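Local atomic coordinates of proabylysin (Pyrococcus abyssi, PDB entry 4JIU), a protein that probably cleaves peptide bonds as a zinc-dependent metallopeptidase of the minigluzincin type, and is held here in its zymogen form. Residues E7-I12 / I57-L62; V33-G38 / E68-S73; E50-F55 / K82-E87; D11-Q16 / W77-K82. The protein carries 1 engineered substitution. All coordinates share one frame; numbering follows the deposited sequence.

Interactions 1 and 3 both use helix 51-67, which supplies zinc ligands. Interaction 1 packs helix 2-13 against it. Interaction 2 packs Phe35 on the loop after this helix, and that loop carries the zinc ligand His72. His60 NE2 of interaction 1 and His72 NE2 are 3.2 Å apart as ligands of one zinc ion. Interaction 3 has its centre about 10 Å from that of interaction 1. The two join through Val83 CG2, 3.7 Å from Ile59 CD1. Interaction 4 joins the end of helix 2-13 to helix 74-80. It shares Ile12 with interaction 1 and Lys82 with interaction 3. Interactions 2 and 3 are farther apart, with about 19 Å between centres.

Interaction 1 of 4, residues E7-I12 / I57-L62; sequences EHAKDI and ILIHEL. With ZN (zinc ion), chain B.
Ala9 meets Ile59 and Leu62 with its single methyl group. The CA-CB bond of Ala9 points toward segment 57-62, and the two larger side chains converge on CB. Ile59 brings the end of its longer branch, with CD1 3.6 Å from Ala9 CB. The CG1 branch of Ile59 stands anti to the carbonyl carbon (chi1 -73°), and a second bend at chi2 (-72°) carries CD1 over to the alanine. The CA-CB bond of Leu62 points toward segment 7-12. In the conformer given, Leu62 CD1 is 3.4 Å from Ala9 CB, but a second conformer was modelled, so the tightness is doubtful. The same CD1 lies 4.0 Å from the backbone N of Lys10 and 4.2 Å from Lys10 CG. Lys10 gives the contact its aliphatic part, while its NZ leads away to the carbonyl of Arg17.

The axes of the two segments pass at 9.7 Å and cross at -49°. The small alanine probably permits this approach, with Ala9 CA 6.0 Å from Ile59 CA. Phe55, one turn earlier on the central helix, also touches Ala9, and Leu6 and Leu13 touch Leu62.

His60 takes no part in this contact, and its NE2 binds the zinc ion at 2.0 Å. Tyr56 OH is hydrogen-bonded to His60 ND1 and probably helps fix the ring. Helix 51-67 thus has an apolar side packed on helix 2-13 and another that serves the metal. His60 and His64 both bind zinc from this helix, with Glu61 between them, consistent with the HExxH motif of gluzincin metallopeptidases.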
# COMPACT_ATOMS: atom_id res chain seq x y z
N GLU A 7 8.03 8.22 -1.25
CA GLU A 7 7.98 9.67 -1.51
C GLU A 7 7.15 9.97 -2.75
O GLU A 7 6.37 10.93 -2.78
CB GLU A 7 9.39 10.17 -1.61
CG GLU A 7 9.83 11.58 -1.41
CD GLU A 7 11.34 11.73 -1.41
OE1 GLU A 7 11.95 11.73 -2.50
OE2 GLU A 7 11.97 11.88 -0.33
N HIS A 8 7.32 9.17 -3.79
CA HIS A 8 6.52 9.36 -5.01
C HIS A 8 5.04 9.15 -4.70
O HIS A 8 4.20 9.88 -5.23
CB HIS A 8 6.98 8.40 -6.12
CG HIS A 8 8.29 8.69 -6.74
ND1 HIS A 8 8.59 9.91 -7.29
CD2 HIS A 8 9.38 7.91 -6.90
CE1 HIS A 8 9.83 9.88 -7.77
NE2 HIS A 8 10.33 8.67 -7.55
N ALA A 9 4.70 8.16 -3.91
CA ALA A 9 3.31 7.91 -3.55
C ALA A 9 2.70 9.05 -2.78
O ALA A 9 1.56 9.46 -3.05
CB ALA A 9 3.25 6.58 -2.77
N LYS A 10 3.43 9.59 -1.78
CA LYS A 10 2.93 10.76 -1.05
C LYS A 10 2.73 11.93 -1.97
O LYS A 10 1.74 12.67 -1.82
CB LYS A 10 3.95 11.08 0.05
CG LYS A 10 4.00 10.11 1.20
CD LYS A 10 5.16 10.33 2.12
CE LYS A 10 5.27 11.75 2.59
NZ LYS A 10 6.45 11.88 3.48
N ASP A 11 3.61 12.15 -2.92
CA ASP A 11 3.47 13.29 -3.85
C ASP A 11 2.22 13.15 -4.70
O ASP A 11 1.45 14.11 -4.90
CB ASP A 11 4.75 13.42 -4.66
CG ASP A 11 5.94 13.96 -3.91
OD1 ASP A 11 5.90 14.41 -2.74
OD2 ASP A 11 7.05 13.94 -4.50
N ILE A 12 1.98 11.93 -5.22
CA ILE A 12 0.80 11.76 -6.07
C ILE A 12 -0.50 11.90 -5.31
O ILE A 12 -1.48 12.46 -5.79
CB ILE A 12 0.89 10.44 -6.84
CG1 ILE A 12 2.06 10.48 -7.83
CG2 ILE A 12 -0.40 10.10 -7.56
CD1 ILE A 12 2.31 9.13 -8.43
N ILE A 57 1.10 -1.68 -3.22
CA ILE A 57 0.98 -1.88 -1.78
C ILE A 57 1.13 -0.56 -1.03
O ILE A 57 0.37 -0.28 -0.11
CB ILE A 57 1.97 -2.96 -1.30
CG1 ILE A 57 1.59 -4.32 -1.90
CG2 ILE A 57 2.02 -2.98 0.22
CD1 ILE A 57 2.63 -5.36 -1.75
N LEU A 58 2.15 0.22 -1.37
CA LEU A 58 2.36 1.49 -0.72
C LEU A 58 1.18 2.42 -0.91
O LEU A 58 0.75 3.10 0.03
CB LEU A 58 3.66 2.13 -1.20
CG LEU A 58 4.93 1.41 -0.73
CD1 LEU A 58 6.15 2.07 -1.36
CD2 LEU A 58 5.09 1.38 0.76
N ILE A 59 0.66 2.53 -2.14
CA ILE A 59 -0.49 3.37 -2.42
C ILE A 59 -1.71 2.88 -1.65
O ILE A 59 -2.44 3.73 -1.10
CB ILE A 59 -0.74 3.45 -3.93
CG1 ILE A 59 0.30 4.30 -4.67
CG2 ILE A 59 -2.16 3.91 -4.24
CD1 ILE A 59 0.18 5.79 -4.41
N HIS A 60 -1.95 1.58 -1.63
CA HIS A 60 -3.08 1.02 -0.90
C HIS A 60 -2.99 1.38 0.55
O HIS A 60 -3.98 1.82 1.18
CB HIS A 60 -3.10 -0.49 -1.16
CG HIS A 60 -4.25 -1.18 -0.47
ND1 HIS A 60 -5.30 -1.71 -1.18
CD2 HIS A 60 -4.56 -1.48 0.81
CE1 HIS A 60 -6.18 -2.28 -0.37
NE2 HIS A 60 -5.75 -2.12 0.89
N GLU A 61 -1.82 1.16 1.14
CA GLU A 61 -1.69 1.44 2.58
C GLU A 61 -1.74 2.94 2.90
O GLU A 61 -2.39 3.35 3.84
CB GLU A 61 -0.46 0.77 3.14
CG GLU A 61 -0.47 -0.75 3.01
CD GLU A 61 -1.66 -1.42 3.65
OE1 GLU A 61 -2.35 -0.91 4.55
OE2 GLU A 61 -1.94 -2.57 3.20
N LEU A 62 -1.12 3.77 2.05
CA LEU A 62 -1.20 5.20 2.21
C LEU A 62 -2.65 5.67 2.06
O LEU A 62 -3.06 6.60 2.76
CB LEU A 62 -0.34 5.99 1.21
CG LEU A 62 1.15 5.97 1.49
CD1 LEU A 62 1.90 6.54 0.32
CD2 LEU A 62 1.50 6.75 2.76
ZN ZN B . -6.79 -2.38 2.55

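Interaction 2 of 4, residues V33-G38 / E68-S73; sequences VSFKYG and ETSYHS. With ZN (zinc ion), chain B.
Phe35 reaches from the turn after strand 31-34 to Thr69 and Ser70 in the loop that follows helix 51-67. CB leaves the backbone in the direction of that loop. CG lies beside the backbone N and anti to the carbonyl carbon (chi1 -57°), which places the ring against that loop. Along one side of the ring, Phe35 CE2 comes to 3.7 Å from Thr69 N and lies 4.2 Å from Glu68 C. On the other side, Phe35 CE1 is 3.4 Å from Ser70 OG. The tip, CZ, sits near both, 3.5 Å from Ser70 OG and 3.8 Å from Thr69 O. These groups approach the ring obliquely. Val33 CG2 lies over one face, offset toward the rim.

The loop touched by Phe35 begins with a Schellman motif, in which Glu68 has positive phi and ends the zinc-binding helix. Thr69 then forms an ST turn, its OG1 accepting from Tyr71 N. Thr69 O accepts from ND1 of the zinc ligand His64, so the peptide beside the Phe35 ring belongs to the second shell of the metal site. With an alanine here the ring is gone, and a gap would probably open between Val33 and the Thr69-Ser70 peptide, giving the loop more freedom beside His64.

Farther along, His72 is the centre of an inverse gamma turn. Its NE2 binds the zinc ion at 2.0 Å, together with His60, His64 and the backbone O of Val105, the last residue of the chain. Ser73 follows as the N-cap of helix 74-80.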
# COMPACT_ATOMS: atom_id res chain seq x y z
N VAL A 33 -1.14 -0.88 8.26
CA VAL A 33 -0.80 0.44 8.76
C VAL A 33 -1.08 0.54 10.25
O VAL A 33 -1.85 -0.19 10.86
CB VAL A 33 -1.57 1.57 8.05
CG1 VAL A 33 -1.26 1.51 6.55
CG2 VAL A 33 -3.04 1.57 8.33
N SER A 34 -0.47 1.60 10.81
CA SER A 34 -0.90 2.18 12.08
C SER A 34 -1.38 3.63 11.79
O SER A 34 -0.57 4.48 11.37
CB SER A 34 0.21 2.28 13.12
OG SER A 34 -0.20 3.02 14.24
N PHE A 35 -2.68 3.83 11.98
CA PHE A 35 -3.24 5.17 11.91
C PHE A 35 -2.70 6.06 13.02
O PHE A 35 -2.43 7.26 12.85
CB PHE A 35 -4.77 5.13 11.99
CG PHE A 35 -5.45 4.29 10.93
CD1 PHE A 35 -5.64 2.94 11.15
CD2 PHE A 35 -5.88 4.83 9.74
CE1 PHE A 35 -6.27 2.16 10.19
CE2 PHE A 35 -6.52 4.06 8.78
CZ PHE A 35 -6.66 2.76 9.02
N LYS A 36 -2.57 5.47 14.21
CA LYS A 36 -2.14 6.20 15.40
C LYS A 36 -0.75 6.76 15.24
O LYS A 36 -0.48 7.92 15.54
CB LYS A 36 -2.25 5.26 16.60
CG LYS A 36 -1.86 5.86 17.93
CD LYS A 36 -2.25 4.95 19.09
CE LYS A 36 -2.21 5.62 20.45
NZ LYS A 36 -2.47 4.60 21.53
N TYR A 37 0.16 5.92 14.75
CA TYR A 37 1.58 6.25 14.69
C TYR A 37 2.07 6.65 13.31
O TYR A 37 3.19 7.13 13.15
CB TYR A 37 2.44 5.11 15.24
CG TYR A 37 2.12 4.86 16.69
CD1 TYR A 37 1.63 3.61 17.11
CD2 TYR A 37 2.33 5.82 17.66
CE1 TYR A 37 1.34 3.40 18.45
CE2 TYR A 37 2.05 5.62 18.99
CZ TYR A 37 1.57 4.39 19.36
OH TYR A 37 1.28 4.15 20.67
N GLY A 38 1.24 6.46 12.27
CA GLY A 38 1.66 6.88 10.95
C GLY A 38 2.77 5.98 10.41
O GLY A 38 3.83 6.46 10.01
N GLU A 68 -8.46 7.75 6.15
CA GLU A 68 -8.73 7.58 7.56
C GLU A 68 -9.78 6.51 7.78
O GLU A 68 -10.74 6.64 8.52
CB GLU A 68 -9.09 8.90 8.25
CG GLU A 68 -7.91 9.91 8.19
CD GLU A 68 -8.20 11.16 8.96
OE1 GLU A 68 -9.31 11.68 8.76
OE2 GLU A 68 -7.35 11.68 9.71
N THR A 69 -9.57 5.39 7.08
CA THR A 69 -10.50 4.27 7.16
C THR A 69 -9.86 2.93 6.88
O THR A 69 -9.00 2.89 5.99
CB THR A 69 -11.69 4.48 6.20
OG1 THR A 69 -12.59 3.38 6.40
CG2 THR A 69 -11.29 4.55 4.75
N SER A 70 -10.25 1.93 7.64
CA SER A 70 -9.90 0.56 7.33
C SER A 70 -10.84 -0.11 6.32
O SER A 70 -10.49 -1.12 5.72
CB SER A 70 -9.89 -0.28 8.60
OG SER A 70 -8.86 0.11 9.46
N TYR A 71 -12.02 0.46 6.16
CA TYR A 71 -12.96 -0.04 5.19
C TYR A 71 -12.60 0.49 3.80
O TYR A 71 -12.27 1.67 3.67
CB TYR A 71 -14.40 0.37 5.60
CG TYR A 71 -15.40 0.04 4.53
CD1 TYR A 71 -16.13 1.04 3.89
CD2 TYR A 71 -15.63 -1.28 4.11
CE1 TYR A 71 -17.04 0.75 2.92
CE2 TYR A 71 -16.54 -1.54 3.09
CZ TYR A 71 -17.23 -0.51 2.49
OH TYR A 71 -18.17 -0.77 1.50
N HIS A 72 -12.68 -0.39 2.78
CA HIS A 72 -12.31 0.03 1.44
C HIS A 72 -13.51 0.77 0.80
O HIS A 72 -14.23 0.23 -0.05
CB HIS A 72 -11.91 -1.16 0.61
CG HIS A 72 -10.72 -1.86 1.13
ND1 HIS A 72 -10.62 -3.25 1.15
CD2 HIS A 72 -9.50 -1.46 1.52
CE1 HIS A 72 -9.43 -3.55 1.63
NE2 HIS A 72 -8.71 -2.49 1.92
N SER A 73 -13.68 1.99 1.22
CA SER A 73 -14.79 2.88 0.84
C SER A 73 -14.54 3.49 -0.51
O SER A 73 -13.47 3.40 -1.10
CB SER A 73 -14.93 4.00 1.87
OG SER A 73 -13.75 4.82 1.77
ZN ZN B . -6.79 -2.38 2.55

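Interaction 3 of 4, residues E50-F55 / K82-E87; sequences EEEEMF and KVFPGE
The first turn of the zinc-binding helix 51-67 meets the loop between helices 74-80 and 88-100 through Glu52 and Phe55, which face Val83 and Phe84. Glu52 is extended, with CG anti to the backbone N (chi1 -179°), and runs alongside Phe84 in the opposite direction. It comes to the edge of that ring. Glu52 CG lies in the ring plane, 3.9 Å from Phe84 CE2, and Glu52 OE1 is 3.8 Å from the same carbon. Carboxylate and ring are nearly coplanar, 18° apart. The negative oxygen thus faces the ring's hydrogen-bearing rim, probably a mildly favourable placing. Its stronger partner is Arg88, in a salt bridge. Phe84 CZ also lies 3.9 Å from Glu52 O.

Phe55 takes Val83 at its ring edge, with CE2 3.7 Å from Val83 CG1 and 4.0 Å from CG2. Phe55 CD2 is 4.1 Å from Phe84 CZ. Val83 CG1 also lies over one face of the Phe84 ring, offset toward the rim, which makes the three side chains one apolar cluster.

Around it, Tyr56 meets Phe84 edge-to-face. Helix 2-13 closes on Phe55 with Leu5 and Ala9 and on Val83 with Ile12, while helix 88-100 touches Glu52 through Ile92.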
# COMPACT_ATOMS: atom_id res chain seq x y z
N GLU A 50 7.60 -7.01 -8.10
CA GLU A 50 7.89 -6.04 -9.15
C GLU A 50 7.56 -4.61 -8.66
O GLU A 50 6.77 -4.43 -7.76
CB GLU A 50 7.11 -6.30 -10.42
CG GLU A 50 6.91 -7.65 -11.06
CD GLU A 50 8.11 -8.07 -11.89
OE1 GLU A 50 8.02 -9.10 -12.57
OE2 GLU A 50 9.10 -7.31 -11.78
N GLU A 51 8.16 -3.60 -9.31
CA GLU A 51 7.97 -2.23 -8.83
C GLU A 51 6.51 -1.83 -8.80
O GLU A 51 6.12 -1.16 -7.86
CB GLU A 51 8.75 -1.17 -9.65
CG GLU A 51 10.19 -1.10 -9.35
CD GLU A 51 10.98 -0.03 -10.07
OE1 GLU A 51 10.70 0.23 -11.27
OE2 GLU A 51 11.89 0.51 -9.39
N GLU A 52 5.72 -2.16 -9.84
CA GLU A 52 4.33 -1.71 -9.82
C GLU A 52 3.57 -2.34 -8.68
O GLU A 52 2.67 -1.73 -8.12
CB GLU A 52 3.66 -2.03 -11.20
CG GLU A 52 2.23 -1.57 -11.29
CD GLU A 52 1.45 -1.79 -12.58
OE1 GLU A 52 0.37 -1.12 -12.84
OE2 GLU A 52 1.87 -2.72 -13.32
N GLU A 53 3.87 -3.61 -8.35
CA GLU A 53 3.22 -4.30 -7.26
C GLU A 53 3.63 -3.70 -5.90
O GLU A 53 2.79 -3.51 -5.06
CB GLU A 53 3.52 -5.79 -7.30
CG GLU A 53 3.04 -6.52 -8.50
CD GLU A 53 3.77 -7.79 -8.90
OE1 GLU A 53 4.78 -8.18 -8.29
OE2 GLU A 53 3.27 -8.37 -9.90
N MET A 54 4.92 -3.41 -5.74
CA MET A 54 5.34 -2.71 -4.50
C MET A 54 4.66 -1.36 -4.38
O MET A 54 4.22 -0.96 -3.31
CB MET A 54 6.87 -2.51 -4.52
CG MET A 54 7.67 -3.75 -4.37
SD MET A 54 9.46 -3.45 -4.18
CE MET A 54 9.95 -3.72 -5.88
N PHE A 55 4.63 -0.63 -5.50
CA PHE A 55 4.00 0.68 -5.50
C PHE A 55 2.51 0.55 -5.15
O PHE A 55 1.98 1.37 -4.41
CB PHE A 55 4.18 1.37 -6.85
CG PHE A 55 3.97 2.86 -6.80
CD1 PHE A 55 4.74 3.67 -5.96
CD2 PHE A 55 3.00 3.46 -7.62
CE1 PHE A 55 4.58 5.02 -5.96
CE2 PHE A 55 2.87 4.86 -7.61
CZ PHE A 55 3.65 5.61 -6.77
N LYS A 82 -5.83 7.57 -8.10
CA LYS A 82 -4.87 8.58 -8.56
C LYS A 82 -3.67 7.96 -9.25
O LYS A 82 -2.97 8.67 -9.99
CB LYS A 82 -4.42 9.49 -7.38
CG LYS A 82 -5.60 10.27 -6.83
CD LYS A 82 -5.17 11.05 -5.59
CE LYS A 82 -6.26 11.93 -5.06
NZ LYS A 82 -5.81 12.62 -3.83
N VAL A 83 -3.45 6.67 -9.07
CA VAL A 83 -2.38 5.93 -9.71
C VAL A 83 -2.96 4.78 -10.56
O VAL A 83 -2.54 4.68 -11.71
CB VAL A 83 -1.39 5.33 -8.69
CG1 VAL A 83 -0.37 4.47 -9.39
CG2 VAL A 83 -0.73 6.46 -7.94
N PHE A 84 -3.85 3.97 -9.98
CA PHE A 84 -4.29 2.73 -10.62
C PHE A 84 -5.72 2.91 -11.12
O PHE A 84 -6.64 2.89 -10.30
CB PHE A 84 -4.22 1.60 -9.61
CG PHE A 84 -2.80 1.34 -9.15
CD1 PHE A 84 -2.31 1.92 -7.98
CD2 PHE A 84 -1.93 0.56 -9.87
CE1 PHE A 84 -1.02 1.74 -7.55
CE2 PHE A 84 -0.64 0.33 -9.48
CZ PHE A 84 -0.18 0.94 -8.31
N PRO A 85 -5.95 3.16 -12.40
CA PRO A 85 -7.29 3.48 -12.90
C PRO A 85 -8.16 2.26 -13.06
O PRO A 85 -7.69 1.19 -13.41
CB PRO A 85 -6.99 4.13 -14.27
CG PRO A 85 -5.74 3.43 -14.76
CD PRO A 85 -4.94 3.17 -13.49
N GLY A 86 -9.45 2.41 -12.85
CA GLY A 86 -10.40 1.42 -13.33
C GLY A 86 -10.20 0.09 -12.67
O GLY A 86 -10.21 -0.08 -11.46
N GLU A 87 -10.05 -0.94 -13.50
CA GLU A 87 -9.86 -2.29 -13.07
C GLU A 87 -8.43 -2.62 -12.66
O GLU A 87 -8.15 -3.76 -12.25
CB GLU A 87 -10.39 -3.26 -14.14
CG GLU A 87 -11.89 -3.02 -14.40
CD GLU A 87 -12.18 -3.32 -15.86
OE1 GLU A 87 -11.17 -3.18 -16.61
OE2 GLU A 87 -13.31 -3.65 -16.25

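Interaction 4 of 4, residues D11-Q16 / W77-K82; sequences DILGYQ and WREVEK
Lys82 lays its ammonium group at the carbonyl end of helix 2-13, where Leu13 O is its partner across the contact. The bond from Lys82 NZ to Leu13 O is weak, at 3.3 Å. A water accepts from the same NZ and donates to Ile12 O at 3.0 Å, adding a second link to the helix end. The third partner is Glu79 OE1, in a salt bridge of 2.7 Å. Lys82 NZ meets that oxygen on the syn side, 28° out of the carboxylate plane. The lysine chain is extended beyond CG, which carries NZ this far, while Glu79 is bent at chi2 (-62°) to bring OE1 back to it.

Side-chain carbons of Leu13 and Ile12 touch backbone carbonyls and the lysine chain. Leu13 CD2 lies 3.3 Å from the backbone oxygen Glu79 O and 4.0 Å from Lys82 CD. Ile12 CG2 is 3.8 Å from Lys82 O.

Helix 2-13 ends here in a Schellman motif with Gly14 at positive phi. Glu79 OE2 pairs with Lys66, so the buried carboxylate joins two lysines. Replaced by a leucine, Glu79 would probably leave Lys66 and Lys82 without their shared countercharge and Lys82 NZ freer to swing away. The ammonium probably offsets the partial negative charge of the helix end.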
# COMPACT_ATOMS: atom_id res chain seq x y z
N ASP A 11 3.61 12.15 -2.92
CA ASP A 11 3.47 13.29 -3.85
C ASP A 11 2.22 13.15 -4.70
O ASP A 11 1.45 14.11 -4.90
CB ASP A 11 4.75 13.42 -4.66
CG ASP A 11 5.94 13.96 -3.91
OD1 ASP A 11 5.90 14.41 -2.74
OD2 ASP A 11 7.05 13.94 -4.50
N ILE A 12 1.98 11.93 -5.22
CA ILE A 12 0.80 11.76 -6.07
C ILE A 12 -0.50 11.90 -5.31
O ILE A 12 -1.48 12.46 -5.79
CB ILE A 12 0.89 10.44 -6.84
CG1 ILE A 12 2.06 10.48 -7.83
CG2 ILE A 12 -0.40 10.10 -7.56
CD1 ILE A 12 2.31 9.13 -8.43
N LEU A 13 -0.51 11.32 -4.10
CA LEU A 13 -1.74 11.40 -3.31
C LEU A 13 -1.90 12.79 -2.73
O LEU A 13 -2.99 13.15 -2.26
CB LEU A 13 -1.82 10.36 -2.19
CG LEU A 13 -1.77 8.89 -2.58
CD1 LEU A 13 -2.08 8.04 -1.34
CD2 LEU A 13 -2.74 8.59 -3.67
N GLY A 14 -0.83 13.58 -2.68
CA GLY A 14 -0.89 14.87 -1.98
C GLY A 14 -1.03 14.71 -0.48
O GLY A 14 -1.87 15.36 0.18
N TYR A 15 -0.12 13.88 0.06
CA TYR A 15 -0.22 13.46 1.47
C TYR A 15 1.13 13.65 2.16
O TYR A 15 1.87 12.66 2.21
CB TYR A 15 -0.64 12.02 1.54
CG TYR A 15 -1.11 11.59 2.91
CD1 TYR A 15 -2.15 12.23 3.57
CD2 TYR A 15 -0.55 10.51 3.56
CE1 TYR A 15 -2.58 11.83 4.82
CE2 TYR A 15 -0.98 10.08 4.79
CZ TYR A 15 -2.00 10.74 5.44
OH TYR A 15 -2.40 10.28 6.68
N GLN A 16 1.36 14.80 2.70
CA GLN A 16 2.65 15.12 3.29
C GLN A 16 2.57 14.90 4.77
O GLN A 16 2.22 15.81 5.55
CB GLN A 16 3.09 16.52 2.91
CG GLN A 16 3.30 16.74 1.40
CD GLN A 16 4.15 15.71 0.70
OE1 GLN A 16 5.22 15.28 1.16
NE2 GLN A 16 3.71 15.29 -0.50
N TRP A 77 -10.90 4.18 -2.46
CA TRP A 77 -10.58 3.80 -3.82
C TRP A 77 -10.27 5.02 -4.67
O TRP A 77 -9.47 4.95 -5.57
CB TRP A 77 -11.65 2.93 -4.48
CG TRP A 77 -11.69 1.58 -3.90
CD1 TRP A 77 -12.71 1.01 -3.20
CD2 TRP A 77 -10.65 0.57 -3.90
NE1 TRP A 77 -12.43 -0.26 -2.78
CE2 TRP A 77 -11.14 -0.56 -3.20
CE3 TRP A 77 -9.36 0.51 -4.41
CZ2 TRP A 77 -10.40 -1.74 -3.00
CZ3 TRP A 77 -8.62 -0.66 -4.23
CH2 TRP A 77 -9.14 -1.76 -3.53
N ARG A 78 -10.90 6.19 -4.36
CA ARG A 78 -10.54 7.40 -5.08
C ARG A 78 -9.06 7.75 -4.94
O ARG A 78 -8.43 8.19 -5.91
CB ARG A 78 -11.37 8.57 -4.57
CG ARG A 78 -11.11 9.97 -4.99
CD ARG A 78 -12.28 10.92 -4.73
NE ARG A 78 -12.26 11.57 -3.42
CZ ARG A 78 -13.12 11.50 -2.42
NH1 ARG A 78 -14.22 10.73 -2.46
NH2 ARG A 78 -12.93 12.18 -1.28
N GLU A 79 -8.50 7.53 -3.75
CA GLU A 79 -7.07 7.80 -3.59
C GLU A 79 -6.26 6.82 -4.44
O GLU A 79 -5.32 7.19 -5.13
CB GLU A 79 -6.66 7.68 -2.13
CG GLU A 79 -7.33 8.69 -1.23
CD GLU A 79 -6.99 10.12 -1.59
OE1 GLU A 79 -5.96 10.41 -2.25
OE2 GLU A 79 -7.73 11.01 -1.10
N VAL A 80 -6.56 5.53 -4.35
CA VAL A 80 -5.85 4.50 -5.14
C VAL A 80 -5.88 4.81 -6.62
O VAL A 80 -4.87 4.65 -7.33
CB VAL A 80 -6.44 3.10 -4.82
CG1 VAL A 80 -5.87 2.07 -5.75
CG2 VAL A 80 -6.25 2.72 -3.37
N GLU A 81 -7.02 5.32 -7.07
CA GLU A 81 -7.23 5.61 -8.48
C GLU A 81 -6.51 6.84 -8.98
O GLU A 81 -6.48 7.10 -10.17
CB GLU A 81 -8.75 5.66 -8.77
CG GLU A 81 -9.37 4.26 -8.69
CD GLU A 81 -10.86 4.23 -8.67
OE1 GLU A 81 -11.42 3.17 -8.29
OE2 GLU A 81 -11.49 5.24 -9.03
N LYS A 82 -5.83 7.57 -8.10
CA LYS A 82 -4.87 8.58 -8.56
C LYS A 82 -3.67 7.96 -9.25
O LYS A 82 -2.97 8.67 -9.99
CB LYS A 82 -4.42 9.49 -7.38
CG LYS A 82 -5.60 10.27 -6.83
CD LYS A 82 -5.17 11.05 -5.59
CE LYS A 82 -6.26 11.93 -5.06
NZ LYS A 82 -5.81 12.62 -3.83
O HOH W 1 -3.53 14.50 -4.95